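Local coordinates for protein MdcA (PDB 5VIT) that forms the alpha subunit of malonate decarboxylase and probably acts as its transferase, exchanging acetyl for malonyl on the acyl carrier protein, at residues 161-166 / 211-216; 500-505 / 509-514. All coordinates share one frame; numbering follows the deposited sequence.

Contact 1. Residues 161-166 / 211-216; sequences GNVYTG and DFVVEA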
loop_
_atom_site.group_PDB
_atom_site.type_symbol
_atom_site.label_atom_id
_atom_site.label_comp_id
_atom_site.label_asym_id
_atom_site.label_seq_id
_atom_site.Cartn_x
_atom_site.Cartn_y
_atom_site.Cartn_z
ATOM N N GLY A 161 -58.744 -0.164 -4.635
ATOM C CA GLY A 161 -57.584 0.252 -3.870
ATOM C C GLY A 161 -56.322 -0.588 -4.005
ATOM O O GLY A 161 -55.294 -0.230 -3.426
ATOM N N ASN A 162 -56.376 -1.695 -4.744
ATOM C CA ASN A 162 -55.158 -2.451 -5.005
ATOM C C ASN A 162 -54.259 -1.583 -5.853
ATOM O O ASN A 162 -54.737 -0.909 -6.774
ATOM C CB ASN A 162 -55.427 -3.779 -5.707
ATOM C CG ASN A 162 -56.327 -4.685 -4.911
ATOM O OD1 ASN A 162 -55.915 -5.250 -3.899
ATOM N ND2 ASN A 162 -57.572 -4.840 -5.367
ATOM N N VAL A 163 -52.969 -1.582 -5.518
ATOM C CA VAL A 163 -52.002 -0.702 -6.159
ATOM C C VAL A 163 -50.836 -1.502 -6.706
ATOM O O VAL A 163 -50.289 -2.379 -6.021
ATOM C CB VAL A 163 -51.459 0.374 -5.185
ATOM C CG1 VAL A 163 -50.334 1.184 -5.843
ATOM C CG2 VAL A 163 -52.573 1.284 -4.719
ATOM N N TYR A 164 -50.478 -1.199 -7.952
ATOM C CA TYR A 164 -49.262 -1.710 -8.562
ATOM C C TYR A 164 -48.170 -0.640 -8.490
ATOM O O TYR A 164 -48.369 0.494 -8.931
ATOM C CB TYR A 164 -49.526 -2.133 -10.007
ATOM C CG TYR A 164 -48.278 -2.374 -10.831
ATOM C CD1 TYR A 164 -47.500 -3.513 -10.645
ATOM C CD2 TYR A 164 -47.887 -1.466 -11.807
ATOM C CE1 TYR A 164 -46.361 -3.740 -11.414
ATOM C CE2 TYR A 164 -46.754 -1.684 -12.578
ATOM C CZ TYR A 164 -45.995 -2.817 -12.379
ATOM O OH TYR A 164 -44.869 -3.014 -13.144
ATOM N N THR A 165 -47.027 -0.998 -7.916
ATOM C CA THR A 165 -45.916 -0.068 -7.801
ATOM C C THR A 165 -44.724 -0.489 -8.633
ATOM O O THR A 165 -43.827 0.315 -8.856
ATOM C CB THR A 165 -45.435 0.095 -6.346
ATOM O OG1 THR A 165 -45.221 -1.197 -5.763
ATOM C CG2 THR A 165 -46.433 0.886 -5.519
ATOM N N GLY A 166 -44.694 -1.752 -9.055
ATOM C CA GLY A 166 -43.667 -2.245 -9.964
ATOM C C GLY A 166 -42.214 -1.998 -9.575
ATOM O O GLY A 166 -41.834 -2.210 -8.416
ATOM N N ASP A 211 -56.638 3.521 1.834
ATOM C CA ASP A 211 -57.897 4.188 2.121
ATOM C C ASP A 211 -58.407 4.982 0.914
ATOM O O ASP A 211 -59.600 4.943 0.590
ATOM C CB ASP A 211 -57.745 5.098 3.338
ATOM C CG ASP A 211 -57.393 4.320 4.606
ATOM O OD1 ASP A 211 -58.188 3.429 5.006
ATOM O OD2 ASP A 211 -56.308 4.590 5.188
ATOM N N PHE A 212 -57.513 5.695 0.242
ATOM C CA PHE A 212 -57.918 6.438 -0.946
ATOM C C PHE A 212 -56.889 6.344 -2.059
ATOM O O PHE A 212 -55.689 6.258 -1.794
ATOM C CB PHE A 212 -58.169 7.906 -0.601
ATOM C CG PHE A 212 -59.321 8.115 0.327
ATOM C CD1 PHE A 212 -59.116 8.614 1.610
ATOM C CD2 PHE A 212 -60.614 7.796 -0.073
ATOM C CE1 PHE A 212 -60.187 8.807 2.479
ATOM C CE2 PHE A 212 -61.683 7.986 0.786
ATOM C CZ PHE A 212 -61.469 8.490 2.065
ATOM N N VAL A 213 -57.371 6.342 -3.299
ATOM C CA VAL A 213 -56.515 6.519 -4.470
ATOM C C VAL A 213 -56.921 7.783 -5.236
ATOM O O VAL A 213 -58.085 8.209 -5.194
ATOM C CB VAL A 213 -56.567 5.313 -5.421
ATOM C CG1 VAL A 213 -55.958 4.103 -4.764
ATOM C CG2 VAL A 213 -57.996 5.029 -5.838
ATOM N N VAL A 214 -55.946 8.394 -5.909
ATOM C CA VAL A 214 -56.163 9.583 -6.726
ATOM C C VAL A 214 -55.395 9.433 -8.024
ATOM O O VAL A 214 -54.199 9.124 -8.006
ATOM C CB VAL A 214 -55.679 10.875 -6.034
ATOM C CG1 VAL A 214 -56.187 12.096 -6.780
ATOM C CG2 VAL A 214 -56.133 10.913 -4.593
ATOM N N GLU A 215 -56.059 9.651 -9.150
ATOM C CA GLU A 215 -55.334 9.748 -10.409
ATOM C C GLU A 215 -54.525 11.047 -10.387
ATOM O O GLU A 215 -55.069 12.134 -10.180
ATOM C CB GLU A 215 -56.284 9.701 -11.608
ATOM C CG GLU A 215 -55.573 9.384 -12.930
ATOM C CD GLU A 215 -56.532 9.161 -14.097
ATOM O OE1 GLU A 215 -56.938 7.993 -14.334
ATOM O OE2 GLU A 215 -56.872 10.157 -14.776
ATOM N N ALA A 216 -53.217 10.933 -10.567
ATOM C CA ALA A 216 -52.363 12.108 -10.470
ATOM C C ALA A 216 -52.519 12.997 -11.705
ATOM O O ALA A 216 -52.896 12.523 -12.781
ATOM C CB ALA A 216 -50.921 11.693 -10.289
#
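The eight-stranded parallel sheet in the first half of MdcA, whose family belongs to the Rossmann-like clan, meets a small three-stranded mixed sheet here, and the meeting point is Val-213 against Gly-161 and Val-163. Val-213 lies in strand 212-215, which runs between strands 33-34 and 185-190 of the large sheet. Segment 161-166 carries strand 163-164, which pairs antiparallel with strand 156-158, and Gly-161 sits in the turn joining the two. The contact is purely apolar and small, burying 78 Å² in all. The backbones come closest at Gly-161 and Val-213, whose CA atoms are 6.4 Å apart. With phi at 113°, a region in which glycine is at ease, Gly-161 turns the chain and presents its CA to the neighbouring valine. Val-213 CG1 approaches the CA of Gly-161 to 4.3 Å. Val-163 is directed toward the large sheet, and its compact branched side chain suits both the strand and the buried interface between the sheets, where it also packs on Val-188. Asn-162, facing the other way, fastens the turn through its amide to Asp-158 and the backbone N of Ala-207. On the strand of the large sheet, Phe-212 and Val-214 pack instead on helix 39-46, while Val-213 also touches Val-33. The chi1 of Val-213, -67°, sets CG1 anti to its own carbonyl carbon, and this one methyl serves both partners, Val-213 CG1 lying 4.4 Å from Val-163 CG2.

Contact 2. Residues 500-505 / 509-514; sequences RETQRM and GLIALP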
loop_
_atom_site.group_PDB
_atom_site.type_symbol
_atom_site.label_atom_id
_atom_site.label_comp_id
_atom_site.label_asym_id
_atom_site.label_seq_id
_atom_site.Cartn_x
_atom_site.Cartn_y
_atom_site.Cartn_z
ATOM N N ARG A 500 9.474 8.224 5.875
ATOM C CA ARG A 500 10.424 7.134 6.118
ATOM C C ARG A 500 9.772 5.967 6.843
ATOM O O ARG A 500 10.411 4.929 7.043
ATOM C CB ARG A 500 11.622 7.582 6.947
ATOM C CG ARG A 500 12.319 8.828 6.482
ATOM C CD ARG A 500 12.226 9.767 7.639
ATOM N NE ARG A 500 13.476 10.235 8.145
ATOM C CZ ARG A 500 13.591 10.947 9.266
ATOM N NH1 ARG A 500 12.520 11.231 9.986
ATOM N NH2 ARG A 500 14.787 11.360 9.668
ATOM N N GLU A 501 8.524 6.159 7.274
ATOM C CA GLU A 501 7.758 5.100 7.931
ATOM C C GLU A 501 6.946 4.279 6.921
ATOM O O GLU A 501 6.456 3.195 7.240
ATOM C CB GLU A 501 6.822 5.688 9.004
ATOM C CG GLU A 501 7.528 6.304 10.217
ATOM C CD GLU A 501 8.460 5.322 10.933
ATOM O OE1 GLU A 501 8.172 4.105 10.943
ATOM O OE2 GLU A 501 9.487 5.770 11.488
ATOM N N THR A 502 6.798 4.795 5.707
ATOM C CA THR A 502 5.961 4.120 4.711
ATOM C C THR A 502 6.438 2.697 4.384
ATOM O O THR A 502 5.610 1.780 4.285
ATOM C CB THR A 502 5.873 4.937 3.405
ATOM O OG1 THR A 502 5.254 6.186 3.685
ATOM C CG2 THR A 502 5.035 4.204 2.335
ATOM N N GLN A 503 7.755 2.505 4.243
ATOM C CA GLN A 503 8.293 1.205 3.819
ATOM C C GLN A 503 7.906 0.090 4.796
ATOM O O GLN A 503 7.471 -0.990 4.395
ATOM C CB GLN A 503 9.818 1.262 3.672
ATOM C CG GLN A 503 10.455 -0.066 3.203
ATOM C CD GLN A 503 10.925 -0.975 4.354
ATOM O OE1 GLN A 503 11.216 -0.511 5.476
ATOM N NE2 GLN A 503 11.000 -2.280 4.075
ATOM N N ARG A 504 8.065 0.371 6.078
ATOM C CA ARG A 504 7.687 -0.556 7.126
ATOM C C ARG A 504 6.200 -0.905 7.089
ATOM O O ARG A 504 5.823 -2.073 7.239
ATOM C CB ARG A 504 8.051 0.041 8.484
ATOM C CG ARG A 504 7.575 -0.754 9.689
ATOM C CD ARG A 504 8.556 -0.556 10.819
ATOM N NE ARG A 504 8.636 -1.747 11.645
ATOM C CZ ARG A 504 9.758 -2.414 11.893
ATOM N NH1 ARG A 504 10.916 -2.012 11.371
ATOM N NH2 ARG A 504 9.711 -3.490 12.669
ATOM N N MET A 505 5.355 0.107 6.898
ATOM C CA MET A 505 3.919 -0.127 6.868
ATOM C C MET A 505 3.554 -0.980 5.661
ATOM O O MET A 505 2.690 -1.857 5.748
ATOM C CB MET A 505 3.172 1.195 6.870
ATOM C CG MET A 505 3.497 2.011 8.132
ATOM S SD MET A 505 2.620 3.576 8.269
ATOM C CE MET A 505 0.977 2.999 8.655
ATOM N N GLY A 509 2.204 -5.029 5.763
ATOM C CA GLY A 509 0.863 -5.185 5.235
ATOM C C GLY A 509 -0.179 -4.253 5.828
ATOM O O GLY A 509 -1.367 -4.476 5.632
ATOM N N LEU A 510 0.253 -3.220 6.551
ATOM C CA LEU A 510 -0.664 -2.229 7.144
ATOM C C LEU A 510 -1.270 -1.352 6.056
ATOM O O LEU A 510 -2.454 -0.974 6.105
ATOM C CB LEU A 510 0.065 -1.360 8.179
ATOM C CG LEU A 510 0.698 -2.098 9.371
ATOM C CD1 LEU A 510 1.294 -1.122 10.420
ATOM C CD2 LEU A 510 -0.327 -3.044 10.018
ATOM N N ILE A 511 -0.443 -1.022 5.067
ATOM C CA ILE A 511 -0.917 -0.321 3.891
ATOM C C ILE A 511 -0.409 -1.035 2.654
ATOM O O ILE A 511 0.572 -1.781 2.706
ATOM C CB ILE A 511 -0.458 1.148 3.858
ATOM C CG1 ILE A 511 1.007 1.252 3.424
ATOM C CG2 ILE A 511 -0.667 1.822 5.227
ATOM C CD1 ILE A 511 1.586 2.663 3.513
ATOM N N ALA A 512 -1.107 -0.828 1.550
ATOM C CA ALA A 512 -0.634 -1.271 0.247
ATOM C C ALA A 512 -0.636 -0.077 -0.690
ATOM O O ALA A 512 -1.648 0.612 -0.823
ATOM C CB ALA A 512 -1.518 -2.386 -0.304
ATOM N N LEU A 513 0.491 0.188 -1.330
ATOM C CA LEU A 513 0.506 1.172 -2.409
ATOM C C LEU A 513 0.128 0.403 -3.656
ATOM O O LEU A 513 0.188 -0.828 -3.639
ATOM C CB LEU A 513 1.877 1.835 -2.554
ATOM C CG LEU A 513 2.446 2.593 -1.361
ATOM C CD1 LEU A 513 3.674 3.396 -1.788
ATOM C CD2 LEU A 513 1.394 3.476 -0.733
ATOM N N PRO A 514 -0.274 1.106 -4.735
ATOM C CA PRO A 514 -0.601 0.391 -5.983
ATOM C C PRO A 514 0.481 -0.607 -6.402
ATOM O O PRO A 514 0.135 -1.716 -6.805
ATOM C CB PRO A 514 -0.743 1.510 -7.026
ATOM C CG PRO A 514 -0.364 2.799 -6.317
ATOM C CD PRO A 514 -0.491 2.559 -4.849
#
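Met-505 O is the polar centre of this contact, approached by backbone N-H groups from the chain that follows its helix. Leu-510 N donates to Met-505 O at 2.9 Å, although the N-H itself is bent at 131°. A second, weak bond is longer but straighter: Ile-511 N lies 3.3 Å from Met-505 O, with 169° at the hydrogen. Both N-H groups converge on one carbonyl oxygen of the last helical turns. The Leu-510 bond belongs to a Schellman motif closing helix 502-507, and the weak Ile-511 bond is an addition to it. Gly-509 makes the reversal with a positive phi, which glycine accepts readily, and the chain then enters edge strand 511-512, bonded through Ala-512 to Ile-468. As is usual in this cap, apolar residues meet across it: Met-505 CB packs 4.2 Å from Leu-510 CB. Ile-511 packs against the helix at Thr-502 and Met-505. Its CG1 sits between backbone N and carbonyl carbon (chi1 78°), and the extended chi2 then carries Ile-511 CD1 to within 4.0 Å of Thr-502 CG2, the two side chains crossing at about a right angle. Thr-502 suits this place because its methyl packs while OG1 bonds to His-497 NE2. The flexible Met-505 bends at its last torsion and brings CE 4.0 Å from Ile-511 CG2, while also packing on Met-483 and Ala-486 of helix 477-486.

How the contacts relate
Contacts 1 and 2 do not touch: their centres are 58 Å apart and their nearest atoms about 41 Å apart, on opposite sides of the chain's centre. They also follow in series along the chain, contact 1 being complete before contact 2 begins. Each belongs to a different large sheet. Contact 1 joins a parallel sheet to a small accessory one, whereas contact 2 ties a short helix to the outermost strand, 511-512, of a mixed sheet. Their surroundings differ as well, for two other protein chains of the assembly reach segment 500-505 of contact 2, but none touches contact 1. Neither contact can be assigned to an active site.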